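Local coordinates for protein ATP-dependent DNA helicase PIF1 (Candida albicans, PDB 7OTJ) that couples ATP hydrolysis to unwinding DNA in the 5'-3' direction and probably resolves G-quadruplexes and safeguards nuclear and mitochondrial genome stability, at residues His453-Gln458 against Leu480-Ser485; Phe190-Lys193 against Arg197-Asp200; Asp144-Pro149 against Asn204-Asn209. All coordinates share one frame; numbering follows the deposited sequence.

All three contacts touch the tetrafluoroaluminate, which sits between ADP and a water in the cleft between two parallel-sheet domains. Contact 1 belongs to the second domain, buried at the nucleotide while its 453-454 end reaches DNA. Contacts 2 and 3 lie in the PIF1-like helicase region: contact 2 is buried, nested within the loop that contact 3 closes, and contact 3 is partly buried. Their chemistry differs. Contact 1 sets an arginine against backbone by one weak bond and points it at the ion, contact 2 is van der Waals, and contact 3 rests on a salt bridge. Gln192 ties contact 2 to Ala483 O of contact 1, and Gln456 ties contact 1 to Leu148 N of contact 3.

Contact 1. Residues His453-Gln458 against Leu480-Ser485; sequences HKSQGQ and LSRAVS. With ALF (tetrafluoroaluminate ion), chain F; nucleotides of chain C.
Arg482 reaches across to the turn Ser455-Gln458, the pairing of motifs V and VI in the second RecA-like domain of a superfamily 1 helicase. The tight part is built round the arginine. Its CG lies 3.8 Å from Ser455 OG, whose hydroxyl is bonded back to Ile452 O, and CD sits beside the carbonyl oxygens of Ser455 and Gln458. Bends at chi2 (-55°) and chi3 (93°) fold the chain over the turn and bring the guanidinium to the tetrafluoroaluminate. There Gln456 CA lies over one face, offset toward the rim, while the aluminium is in plane at the edge. Arg482 NH1 gives a nearly straight bond to F4 of the ion, 2.6 Å long, and NH2 bonds F2 and also Ser481 OG. NE is held by Val478 O. Such an arginine, with the ion replacing the transferred phosphate, is consistent with an arginine finger. Gln456 points away, its amide bonded to Glu108, Ser110 and Leu148.

The 453-454 end does not touch 480-485 and packs on DNA instead. The sugar of DT2 of chain C lies over the centre of one face of the His453 ring, with C2' 3.7 Å above its plane. The looser side is that of the partly exposed Lys454 and Gln458: Lys454 CG runs past OP1 of DT3 of chain C at 3.5 Å, and the side chain of Gln458 leads away. Its backbone still takes part, through a weak bond of 2.9 Å from Arg482 NH1 to Gln458 O.

Contact 2. Residues Phe190-Lys193 against Arg197-Asp200; sequences FRQK and RFID. Unlike the reference sequence in segment 197-200: Asp200 (reference Asn). With ADP (adenosine-5'-diphosphate), chain E; ALF (tetrafluoroaluminate ion), chain F.
The ring of Phe198 receives Gln192 obliquely, Phe198 CE2 being 3.5 Å from Gln192 CG, and the side-chain amide stands almost perpendicular to the ring plane (89°). On the nucleotide side of the turn Phe190-Lys193, the adenine of ADP lies over one face of the Phe190 ring, with C6 of the base above the ring centre at 3.4 Å. The guanidinium of Arg191 meets the tetrafluoroaluminate at its edge, the aluminium lying in its plane. Arg191 NH1 bonds F2 of the ion at 2.7 Å in a nearly straight line, NH2 bonds F4 and, weakly, O3B of ADP, while Thr459 and Ser481 O take up NE and NH1. With CG anti to the backbone N (chi1 -179°), Arg191 extends away from helix 196-204 and into the cleft.

Between the segments themselves the contact is van der Waals. Ile199 lays CD1 3.5 Å from the carbonyl O of Gln192 and 3.9 Å from Lys193 CA, with CG1 against Gln192 CB. The amide of Gln192 makes a probable hydrogen bond from NE2 to Ala483 O of the second domain. Phe198 also packs on Phe218, and Lys193 reaches back to a salt bridge with Glu188. A type I turn thus rests on helix 196-204 and carries an aromatic for the base and an arginine for the phosphate end, as in motif IV of superfamily 1 helicases.

Contact 3. Residues Asp144-Pro149 against Asn204-Asn209; sequences DFYQLP and NLRDGN. With ALF (tetrafluoroaluminate ion), chain F.
Arg206 grips Asp144 end-on, in a salt bridge with one nitrogen to each carboxylate oxygen and the two planes 21° apart. Arg206 NH1 meets Asp144 OD2 on its syn side at 2.9 Å, and Arg206 NH2 reaches Asp144 OD1 at 3.2 Å, tilted out of both planes. Each oxygen takes a second donor. Tyr146 N comes to OD1 from the face opposite NH2, making an Asx turn, while Gln147 NE2 uses the anti lone pair of OD2. These four bonds fix the rotation of the carboxylate. Gln147 NE2 also bonds F3 of the tetrafluoroaluminate at 3.0 Å, so Asp144 probably helps to orient Gln147 from the second shell.

Farther out, Tyr146 meets Arg206 twice. CB of Arg206 makes a CH-pi contact over the Tyr146 ring face, 4.1 Å from its centroid, while the ring's CD2 edge lies over the guanidinium, planes 75° apart. The bend of Arg206 at chi3 (65°) turns the guanidinium back to that edge. Tyr509 also stacks on Tyr146, and Arg206 touches Ser26 of the ATP-binding loop. The sequence Asp-Phe-Tyr-Gln-Leu-Pro, following strand 138-143, is motif III of superfamily 1 helicases, whose glutamine probably senses the terminal phosphate.

Contact 1. Residues His453-Gln458 against Leu480-Ser485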
loop_
_atom_site.group_PDB
_atom_site.type_symbol
_atom_site.label_atom_id
_atom_site.label_comp_id
_atom_site.label_asym_id
_atom_site.label_seq_id
_atom_site.Cartn_x
_atom_site.Cartn_y
_atom_site.Cartn_z
ATOM N N HIS A 453 -4.590 3.264 -7.049
ATOM C CA HIS A 453 -4.923 2.692 -5.748
ATOM C C HIS A 453 -3.666 2.388 -4.947
ATOM O O HIS A 453 -3.528 2.825 -3.798
ATOM C CB HIS A 453 -5.762 1.426 -5.933
ATOM C CG HIS A 453 -7.237 1.676 -5.952
ATOM N ND1 HIS A 453 -7.897 2.168 -7.060
ATOM C CD2 HIS A 453 -8.178 1.509 -4.994
ATOM C CE1 HIS A 453 -9.183 2.290 -6.783
ATOM N NE2 HIS A 453 -9.379 1.897 -5.536
ATOM N N LYS A 454 -2.702 1.706 -5.566
ATOM C CA LYS A 454 -1.484 1.332 -4.865
ATOM C C LYS A 454 -0.526 2.503 -4.701
ATOM O O LYS A 454 0.397 2.420 -3.885
ATOM C CB LYS A 454 -0.784 0.175 -5.594
ATOM C CG LYS A 454 -1.511 -1.173 -5.480
ATOM C CD LYS A 454 -0.799 -2.300 -6.238
ATOM C CE LYS A 454 0.679 -2.400 -5.858
ATOM N NZ LYS A 454 1.451 -3.380 -6.685
ATOM N N SER A 455 -0.723 3.594 -5.440
ATOM C CA SER A 455 0.093 4.778 -5.198
ATOM C C SER A 455 -0.317 5.521 -3.939
ATOM O O SER A 455 0.500 6.267 -3.390
ATOM C CB SER A 455 0.015 5.746 -6.381
ATOM O OG SER A 455 -1.266 6.354 -6.456
ATOM N N GLN A 456 -1.550 5.334 -3.466
ATOM C CA GLN A 456 -2.031 6.107 -2.330
ATOM C C GLN A 456 -1.138 5.871 -1.117
ATOM O O GLN A 456 -1.017 4.742 -0.628
ATOM C CB GLN A 456 -3.485 5.761 -2.020
ATOM C CG GLN A 456 -4.072 6.625 -0.913
ATOM C CD GLN A 456 -5.574 6.473 -0.776
ATOM O OE1 GLN A 456 -6.304 6.482 -1.763
ATOM N NE2 GLN A 456 -6.044 6.342 0.456
ATOM N N GLY A 457 -0.494 6.944 -0.658
ATOM C CA GLY A 457 0.491 6.906 0.400
ATOM C C GLY A 457 1.902 7.191 -0.067
ATOM O O GLY A 457 2.759 7.544 0.757
ATOM N N GLN A 458 2.168 7.055 -1.362
ATOM C CA GLN A 458 3.508 7.255 -1.884
ATOM C C GLN A 458 3.746 8.723 -2.221
ATOM O O GLN A 458 2.813 9.484 -2.499
ATOM C CB GLN A 458 3.740 6.384 -3.122
ATOM C CG GLN A 458 3.650 4.884 -2.856
ATOM C CD GLN A 458 4.705 4.395 -1.880
ATOM O OE1 GLN A 458 5.853 4.841 -1.912
ATOM N NE2 GLN A 458 4.317 3.475 -0.998
ATOM N N LEU A 480 -3.208 12.983 -8.597
ATOM C CA LEU A 480 -2.517 14.249 -8.782
ATOM C C LEU A 480 -1.741 14.686 -7.544
ATOM O O LEU A 480 -0.755 15.416 -7.682
ATOM C CB LEU A 480 -3.527 15.323 -9.199
ATOM C CG LEU A 480 -4.297 14.975 -10.485
ATOM C CD1 LEU A 480 -5.322 16.035 -10.856
ATOM C CD2 LEU A 480 -3.327 14.729 -11.636
ATOM N N SER A 481 -2.115 14.219 -6.354
ATOM C CA SER A 481 -1.451 14.656 -5.130
ATOM C C SER A 481 -0.218 13.831 -4.784
ATOM O O SER A 481 0.440 14.121 -3.780
ATOM C CB SER A 481 -2.430 14.636 -3.954
ATOM O OG SER A 481 -3.064 13.378 -3.838
ATOM N N ARG A 482 0.109 12.815 -5.586
ATOM C CA ARG A 482 1.359 12.088 -5.393
ATOM C C ARG A 482 2.576 12.932 -5.737
ATOM O O ARG A 482 3.671 12.649 -5.240
ATOM C CB ARG A 482 1.383 10.819 -6.249
ATOM C CG ARG A 482 0.233 9.847 -6.011
ATOM C CD ARG A 482 0.132 9.454 -4.562
ATOM N NE ARG A 482 -0.794 10.298 -3.815
ATOM C CZ ARG A 482 -0.811 10.388 -2.493
ATOM N NH1 ARG A 482 0.056 9.726 -1.746
ATOM N NH2 ARG A 482 -1.712 11.172 -1.908
ATOM N N ALA A 483 2.410 13.955 -6.570
ATOM C CA ALA A 483 3.542 14.709 -7.093
ATOM C C ALA A 483 4.104 15.676 -6.061
ATOM O O ALA A 483 3.361 16.320 -5.313
ATOM C CB ALA A 483 3.137 15.478 -8.352
ATOM N N VAL A 484 5.433 15.761 -6.020
ATOM C CA VAL A 484 6.097 16.787 -5.224
ATOM C C VAL A 484 5.860 18.169 -5.826
ATOM O O VAL A 484 5.544 19.128 -5.113
ATOM C CB VAL A 484 7.598 16.462 -5.104
ATOM C CG1 VAL A 484 8.371 17.633 -4.500
ATOM C CG2 VAL A 484 7.791 15.201 -4.278
ATOM N N SER A 485 5.998 18.297 -7.143
ATOM C CA SER A 485 5.894 19.597 -7.790
ATOM C C SER A 485 5.249 19.450 -9.157
ATOM O O SER A 485 5.238 18.370 -9.753
ATOM C CB SER A 485 7.260 20.260 -7.944
ATOM O OG SER A 485 8.044 19.527 -8.864
HETATM AL AL ALF F . -0.981 10.611 1.738
HETATM F F1 ALF F . -1.007 9.230 2.862
HETATM F F2 ALF F . -0.939 11.994 0.607
HETATM F F3 ALF F . -2.314 11.339 2.678
HETATM F F4 ALF F . 0.404 9.934 0.838
ATOM P P DT C 2 -9.290 -3.083 -12.297
ATOM O OP1 DT C 2 -8.545 -2.504 -13.438
ATOM O OP2 DT C 2 -9.609 -4.528 -12.265
ATOM O "O5'" DT C 2 -8.497 -2.698 -10.964
ATOM C "C5'" DT C 2 -7.935 -1.395 -10.818
ATOM C "C4'" DT C 2 -8.125 -0.869 -9.406
ATOM O "O4'" DT C 2 -9.510 -0.524 -9.215
ATOM C "C3'" DT C 2 -7.761 -1.858 -8.310
ATOM O "O3'" DT C 2 -6.452 -1.580 -7.858
ATOM C "C2'" DT C 2 -8.797 -1.609 -7.207
ATOM C "C1'" DT C 2 -9.959 -0.929 -7.932
ATOM N N1 DT C 2 -11.168 -1.798 -8.110
ATOM C C2 DT C 2 -12.409 -1.294 -7.787
ATOM O O2 DT C 2 -12.578 -0.174 -7.332
ATOM N N3 DT C 2 -13.452 -2.158 -7.999
ATOM C C4 DT C 2 -13.380 -3.442 -8.505
ATOM O O4 DT C 2 -14.378 -4.141 -8.660
ATOM C C5 DT C 2 -12.052 -3.902 -8.837
ATOM C C7 DT C 2 -11.851 -5.280 -9.397
ATOM C C6 DT C 2 -11.022 -3.067 -8.629
ATOM P P DT C 3 -5.425 -2.776 -7.560
ATOM O OP1 DT C 3 -4.052 -2.229 -7.695
ATOM O OP2 DT C 3 -5.844 -3.936 -8.381
ATOM O "O5'" DT C 3 -5.702 -3.137 -6.021
ATOM C "C5'" DT C 3 -5.514 -2.144 -5.021
ATOM C "C4'" DT C 3 -6.177 -2.528 -3.701
ATOM O "O4'" DT C 3 -7.606 -2.598 -3.871
ATOM C "C3'" DT C 3 -5.776 -3.875 -3.134
ATOM O "O3'" DT C 3 -4.619 -3.728 -2.332
ATOM C "C2'" DT C 3 -6.990 -4.263 -2.286
ATOM C "C1'" DT C 3 -8.150 -3.592 -3.018
ATOM N N1 DT C 3 -8.960 -4.519 -3.851
ATOM C C2 DT C 3 -10.077 -5.108 -3.312
ATOM O O2 DT C 3 -10.435 -4.926 -2.164
ATOM N N3 DT C 3 -10.762 -5.929 -4.172
ATOM C C4 DT C 3 -10.446 -6.203 -5.498
ATOM O O4 DT C 3 -11.118 -6.956 -6.198
ATOM C C5 DT C 3 -9.263 -5.544 -5.998
ATOM C C7 DT C 3 -8.815 -5.763 -7.416
ATOM C C6 DT C 3 -8.591 -4.741 -5.162
HETATM O O HOH W 1 -2.575 9.175 0.612
#

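Contact 2. Residues Phe190-Lys193 against Arg197-Asp200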
loop_
_atom_site.group_PDB
_atom_site.type_symbol
_atom_site.label_atom_id
_atom_site.label_comp_id
_atom_site.label_asym_id
_atom_site.label_seq_id
_atom_site.Cartn_x
_atom_site.Cartn_y
_atom_site.Cartn_z
ATOM N N PHE A 190 3.144 19.401 3.363
ATOM C CA PHE A 190 4.588 19.341 3.173
ATOM C C PHE A 190 5.001 18.877 1.783
ATOM O O PHE A 190 6.010 19.357 1.255
ATOM C CB PHE A 190 5.225 18.407 4.213
ATOM C CG PHE A 190 5.153 18.924 5.627
ATOM C CD1 PHE A 190 5.978 19.953 6.049
ATOM C CD2 PHE A 190 4.269 18.366 6.538
ATOM C CE1 PHE A 190 5.914 20.430 7.348
ATOM C CE2 PHE A 190 4.203 18.834 7.840
ATOM C CZ PHE A 190 5.025 19.866 8.244
ATOM N N ARG A 191 4.269 17.926 1.189
ATOM C CA ARG A 191 4.722 17.308 -0.057
ATOM C C ARG A 191 4.892 18.332 -1.182
ATOM O O ARG A 191 5.857 18.262 -1.953
ATOM C CB ARG A 191 3.759 16.198 -0.480
ATOM C CG ARG A 191 4.187 15.488 -1.751
ATOM C CD ARG A 191 3.277 14.325 -2.103
ATOM N NE ARG A 191 3.289 13.266 -1.096
ATOM C CZ ARG A 191 2.202 12.758 -0.531
ATOM N NH1 ARG A 191 0.992 13.191 -0.843
ATOM N NH2 ARG A 191 2.330 11.781 0.360
ATOM N N GLN A 192 3.964 19.281 -1.307
ATOM C CA GLN A 192 4.043 20.299 -2.348
ATOM C C GLN A 192 4.321 21.688 -1.774
ATOM O O GLN A 192 3.996 22.700 -2.404
ATOM C CB GLN A 192 2.757 20.313 -3.182
ATOM C CG GLN A 192 2.362 18.968 -3.800
ATOM C CD GLN A 192 1.564 18.077 -2.852
ATOM O OE1 GLN A 192 1.259 18.466 -1.727
ATOM N NE2 GLN A 192 1.226 16.876 -3.308
ATOM N N LYS A 193 4.973 21.751 -0.606
ATOM C CA LYS A 193 5.047 22.997 0.158
ATOM C C LYS A 193 5.661 24.137 -0.648
ATOM O O LYS A 193 5.348 25.309 -0.405
ATOM C CB LYS A 193 5.842 22.779 1.444
ATOM C CG LYS A 193 5.776 23.946 2.422
ATOM C CD LYS A 193 6.431 23.591 3.747
ATOM C CE LYS A 193 6.202 24.677 4.784
ATOM N NZ LYS A 193 4.752 24.879 5.054
ATOM N N ARG A 197 0.373 27.654 -5.287
ATOM C CA ARG A 197 -0.673 27.493 -6.289
ATOM C C ARG A 197 -0.998 26.023 -6.502
ATOM O O ARG A 197 -2.172 25.647 -6.591
ATOM C CB ARG A 197 -0.234 28.141 -7.606
ATOM C CG ARG A 197 -1.153 27.862 -8.784
ATOM C CD ARG A 197 -2.525 28.443 -8.537
ATOM N NE ARG A 197 -3.492 28.078 -9.565
ATOM C CZ ARG A 197 -4.807 28.193 -9.423
ATOM N NH1 ARG A 197 -5.345 28.612 -8.288
ATOM N NH2 ARG A 197 -5.601 27.884 -10.445
ATOM N N PHE A 198 0.033 25.179 -6.579
ATOM C CA PHE A 198 -0.187 23.742 -6.693
ATOM C C PHE A 198 -1.024 23.227 -5.528
ATOM O O PHE A 198 -1.948 22.427 -5.724
ATOM C CB PHE A 198 1.158 23.014 -6.764
ATOM C CG PHE A 198 1.059 21.578 -7.198
ATOM C CD1 PHE A 198 -0.053 21.116 -7.883
ATOM C CD2 PHE A 198 2.078 20.683 -6.913
ATOM C CE1 PHE A 198 -0.145 19.794 -8.282
ATOM C CE2 PHE A 198 1.990 19.356 -7.306
ATOM C CZ PHE A 198 0.878 18.913 -7.990
ATOM N N ILE A 199 -0.727 23.689 -4.310
ATOM C CA ILE A 199 -1.495 23.278 -3.136
ATOM C C ILE A 199 -2.946 23.730 -3.260
ATOM O O ILE A 199 -3.875 22.968 -2.953
ATOM C CB ILE A 199 -0.827 23.808 -1.851
ATOM C CG1 ILE A 199 0.553 23.179 -1.670
ATOM C CG2 ILE A 199 -1.686 23.522 -0.624
ATOM C CD1 ILE A 199 1.305 23.717 -0.477
ATOM N N ASP A 200 -3.169 24.964 -3.722
ATOM C CA ASP A 200 -4.539 25.432 -3.923
ATOM C C ASP A 200 -5.277 24.563 -4.936
ATOM O O ASP A 200 -6.447 24.217 -4.731
ATOM C CB ASP A 200 -4.549 26.888 -4.397
ATOM C CG ASP A 200 -3.902 27.844 -3.406
ATOM O OD1 ASP A 200 -3.884 27.538 -2.193
ATOM O OD2 ASP A 200 -3.422 28.916 -3.841
HETATM P PB ADP E . 0.679 11.883 4.284
HETATM O O1B ADP E . -0.274 12.769 5.063
HETATM O O2B ADP E . 0.876 10.494 4.849
HETATM O O3B ADP E . 0.476 11.927 2.791
HETATM P PA ADP E . 3.530 11.810 4.317
HETATM O O1A ADP E . 3.892 11.311 5.692
HETATM O O2A ADP E . 3.542 10.866 3.142
HETATM O O3A ADP E . 2.120 12.589 4.444
HETATM O "O5'" ADP E . 4.481 13.047 3.940
HETATM C "C5'" ADP E . 4.686 13.401 2.577
HETATM C "C4'" ADP E . 6.005 14.139 2.465
HETATM O "O4'" ADP E . 6.038 15.206 3.412
HETATM C "C3'" ADP E . 7.158 13.208 2.791
HETATM O "O3'" ADP E . 8.075 13.213 1.696
HETATM C "C2'" ADP E . 7.831 13.794 4.015
HETATM O "O2'" ADP E . 9.254 13.775 3.869
HETATM C "C1'" ADP E . 7.296 15.214 4.087
HETATM N N9 ADP E . 7.083 15.619 5.492
HETATM C C8 ADP E . 6.198 15.065 6.338
HETATM N N7 ADP E . 6.247 15.670 7.552
HETATM C C5 ADP E . 7.185 16.630 7.489
HETATM C C6 ADP E . 7.744 17.644 8.414
HETATM N N6 ADP E . 7.298 17.746 9.691
HETATM N N1 ADP E . 8.718 18.457 7.943
HETATM C C2 ADP E . 9.167 18.361 6.677
HETATM N N3 ADP E . 8.704 17.470 5.786
HETATM C C4 ADP E . 7.734 16.592 6.126
HETATM AL AL ALF F . -0.981 10.611 1.738
HETATM F F1 ALF F . -1.007 9.230 2.862
HETATM F F2 ALF F . -0.939 11.994 0.607
HETATM F F3 ALF F . -2.314 11.339 2.678
HETATM F F4 ALF F . 0.404 9.934 0.838
HETATM O O HOH W 1 -2.575 9.175 0.612
#

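Contact 3. Residues Asp144-Pro149 against Asn204-Asn209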
loop_
_atom_site.group_PDB
_atom_site.type_symbol
_atom_site.label_atom_id
_atom_site.label_comp_id
_atom_site.label_asym_id
_atom_site.label_seq_id
_atom_site.Cartn_x
_atom_site.Cartn_y
_atom_site.Cartn_z
ATOM N N ASP A 144 -7.348 9.861 5.113
ATOM C CA ASP A 144 -8.037 10.993 4.500
ATOM C C ASP A 144 -9.203 10.427 3.705
ATOM O O ASP A 144 -8.985 9.731 2.710
ATOM C CB ASP A 144 -7.081 11.790 3.610
ATOM C CG ASP A 144 -7.745 12.997 2.951
ATOM O OD1 ASP A 144 -8.869 13.373 3.358
ATOM O OD2 ASP A 144 -7.137 13.573 2.015
ATOM N N PHE A 145 -10.433 10.687 4.156
ATOM C CA PHE A 145 -11.583 10.103 3.476
ATOM C C PHE A 145 -11.907 10.783 2.144
ATOM O O PHE A 145 -12.745 10.262 1.399
ATOM C CB PHE A 145 -12.810 10.110 4.396
ATOM C CG PHE A 145 -12.728 9.106 5.523
ATOM C CD1 PHE A 145 -12.875 7.748 5.277
ATOM C CD2 PHE A 145 -12.507 9.521 6.829
ATOM C CE1 PHE A 145 -12.800 6.823 6.310
ATOM C CE2 PHE A 145 -12.433 8.601 7.863
ATOM C CZ PHE A 145 -12.578 7.253 7.607
ATOM N N TYR A 146 -11.269 11.914 1.815
ATOM C CA TYR A 146 -11.374 12.458 0.461
ATOM C C TYR A 146 -10.544 11.666 -0.538
ATOM O O TYR A 146 -10.633 11.923 -1.744
ATOM C CB TYR A 146 -10.949 13.934 0.424
ATOM C CG TYR A 146 -12.038 14.899 0.840
ATOM C CD1 TYR A 146 -13.298 14.833 0.270
ATOM C CD2 TYR A 146 -11.809 15.863 1.816
ATOM C CE1 TYR A 146 -14.303 15.706 0.648
ATOM C CE2 TYR A 146 -12.808 16.738 2.204
ATOM C CZ TYR A 146 -14.055 16.653 1.616
ATOM O OH TYR A 146 -15.062 17.514 1.991
ATOM N N GLN A 147 -9.748 10.718 -0.061
ATOM C CA GLN A 147 -8.956 9.826 -0.888
ATOM C C GLN A 147 -9.789 8.574 -1.179
ATOM O O GLN A 147 -11.009 8.570 -0.998
ATOM C CB GLN A 147 -7.605 9.573 -0.220
ATOM C CG GLN A 147 -6.797 10.879 -0.047
ATOM C CD GLN A 147 -5.327 10.665 0.275
ATOM O OE1 GLN A 147 -4.759 9.617 -0.022
ATOM N NE2 GLN A 147 -4.703 11.667 0.882
ATOM N N LEU A 148 -9.168 7.543 -1.737
ATOM C CA LEU A 148 -9.932 6.449 -2.329
ATOM C C LEU A 148 -10.849 5.778 -1.304
ATOM O O LEU A 148 -10.420 5.513 -0.174
ATOM C CB LEU A 148 -8.979 5.436 -2.959
ATOM C CG LEU A 148 -8.434 5.965 -4.293
ATOM C CD1 LEU A 148 -7.196 5.220 -4.771
ATOM C CD2 LEU A 148 -9.532 5.916 -5.347
ATOM N N PRO A 149 -12.108 5.514 -1.651
ATOM C CA PRO A 149 -13.021 4.823 -0.735
ATOM C C PRO A 149 -12.729 3.335 -0.707
ATOM O O PRO A 149 -11.883 2.855 -1.476
ATOM C CB PRO A 149 -14.397 5.110 -1.353
ATOM C CG PRO A 149 -14.112 5.175 -2.813
ATOM C CD PRO A 149 -12.774 5.869 -2.914
ATOM N N ASN A 204 -8.597 22.108 -4.167
ATOM C CA ASN A 204 -9.866 22.307 -4.861
ATOM C C ASN A 204 -10.467 20.986 -5.324
ATOM O O ASN A 204 -11.689 20.886 -5.491
ATOM C CB ASN A 204 -9.670 23.241 -6.064
ATOM C CG ASN A 204 -9.461 24.698 -5.663
ATOM O OD1 ASN A 204 -9.917 25.137 -4.610
ATOM N ND2 ASN A 204 -8.780 25.457 -6.521
ATOM N N LEU A 205 -9.631 19.973 -5.565
ATOM C CA LEU A 205 -10.132 18.687 -6.039
ATOM C C LEU A 205 -10.890 17.912 -4.965
ATOM O O LEU A 205 -11.657 17.002 -5.303
ATOM C CB LEU A 205 -8.973 17.842 -6.565
ATOM C CG LEU A 205 -8.097 18.479 -7.650
ATOM C CD1 LEU A 205 -6.958 17.537 -8.006
ATOM C CD2 LEU A 205 -8.897 18.877 -8.906
ATOM N N ARG A 206 -10.720 18.277 -3.689
ATOM C CA ARG A 206 -11.188 17.438 -2.586
ATOM C C ARG A 206 -12.706 17.272 -2.602
ATOM O O ARG A 206 -13.214 16.146 -2.543
ATOM C CB ARG A 206 -10.703 18.022 -1.260
ATOM C CG ARG A 206 -9.186 17.986 -1.123
ATOM C CD ARG A 206 -8.692 18.705 0.120
ATOM N NE ARG A 206 -9.113 18.066 1.363
ATOM C CZ ARG A 206 -8.578 16.958 1.862
ATOM N NH1 ARG A 206 -7.664 16.271 1.197
ATOM N NH2 ARG A 206 -8.970 16.530 3.059
ATOM N N ASP A 207 -13.448 18.379 -2.658
ATOM C CA ASP A 207 -14.907 18.309 -2.648
ATOM C C ASP A 207 -15.514 17.994 -4.010
ATOM O O ASP A 207 -16.740 17.857 -4.100
ATOM C CB ASP A 207 -15.512 19.612 -2.115
ATOM C CG ASP A 207 -14.969 20.834 -2.812
ATOM O OD1 ASP A 207 -13.742 20.888 -3.049
ATOM O OD2 ASP A 207 -15.763 21.746 -3.122
ATOM N N GLY A 208 -14.712 17.906 -5.073
ATOM C CA GLY A 208 -15.208 17.570 -6.385
ATOM C C GLY A 208 -15.472 18.760 -7.289
ATOM O O GLY A 208 -15.433 18.611 -8.514
ATOM N N ASN A 209 -15.762 19.930 -6.720
ATOM C CA ASN A 209 -15.959 21.139 -7.516
ATOM C C ASN A 209 -14.605 21.712 -7.922
ATOM O O ASN A 209 -13.797 22.085 -7.065
ATOM C CB ASN A 209 -16.773 22.169 -6.735
ATOM C CG ASN A 209 -18.090 21.609 -6.227
ATOM O OD1 ASN A 209 -18.702 20.750 -6.863
ATOM N ND2 ASN A 209 -18.531 22.094 -5.072
HETATM AL AL ALF F . -0.981 10.611 1.738
HETATM F F1 ALF F . -1.007 9.230 2.862
HETATM F F2 ALF F . -0.939 11.994 0.607
HETATM F F3 ALF F . -2.314 11.339 2.678
HETATM F F4 ALF F . 0.404 9.934 0.838
HETATM O O HOH W 1 -2.575 9.175 0.612
#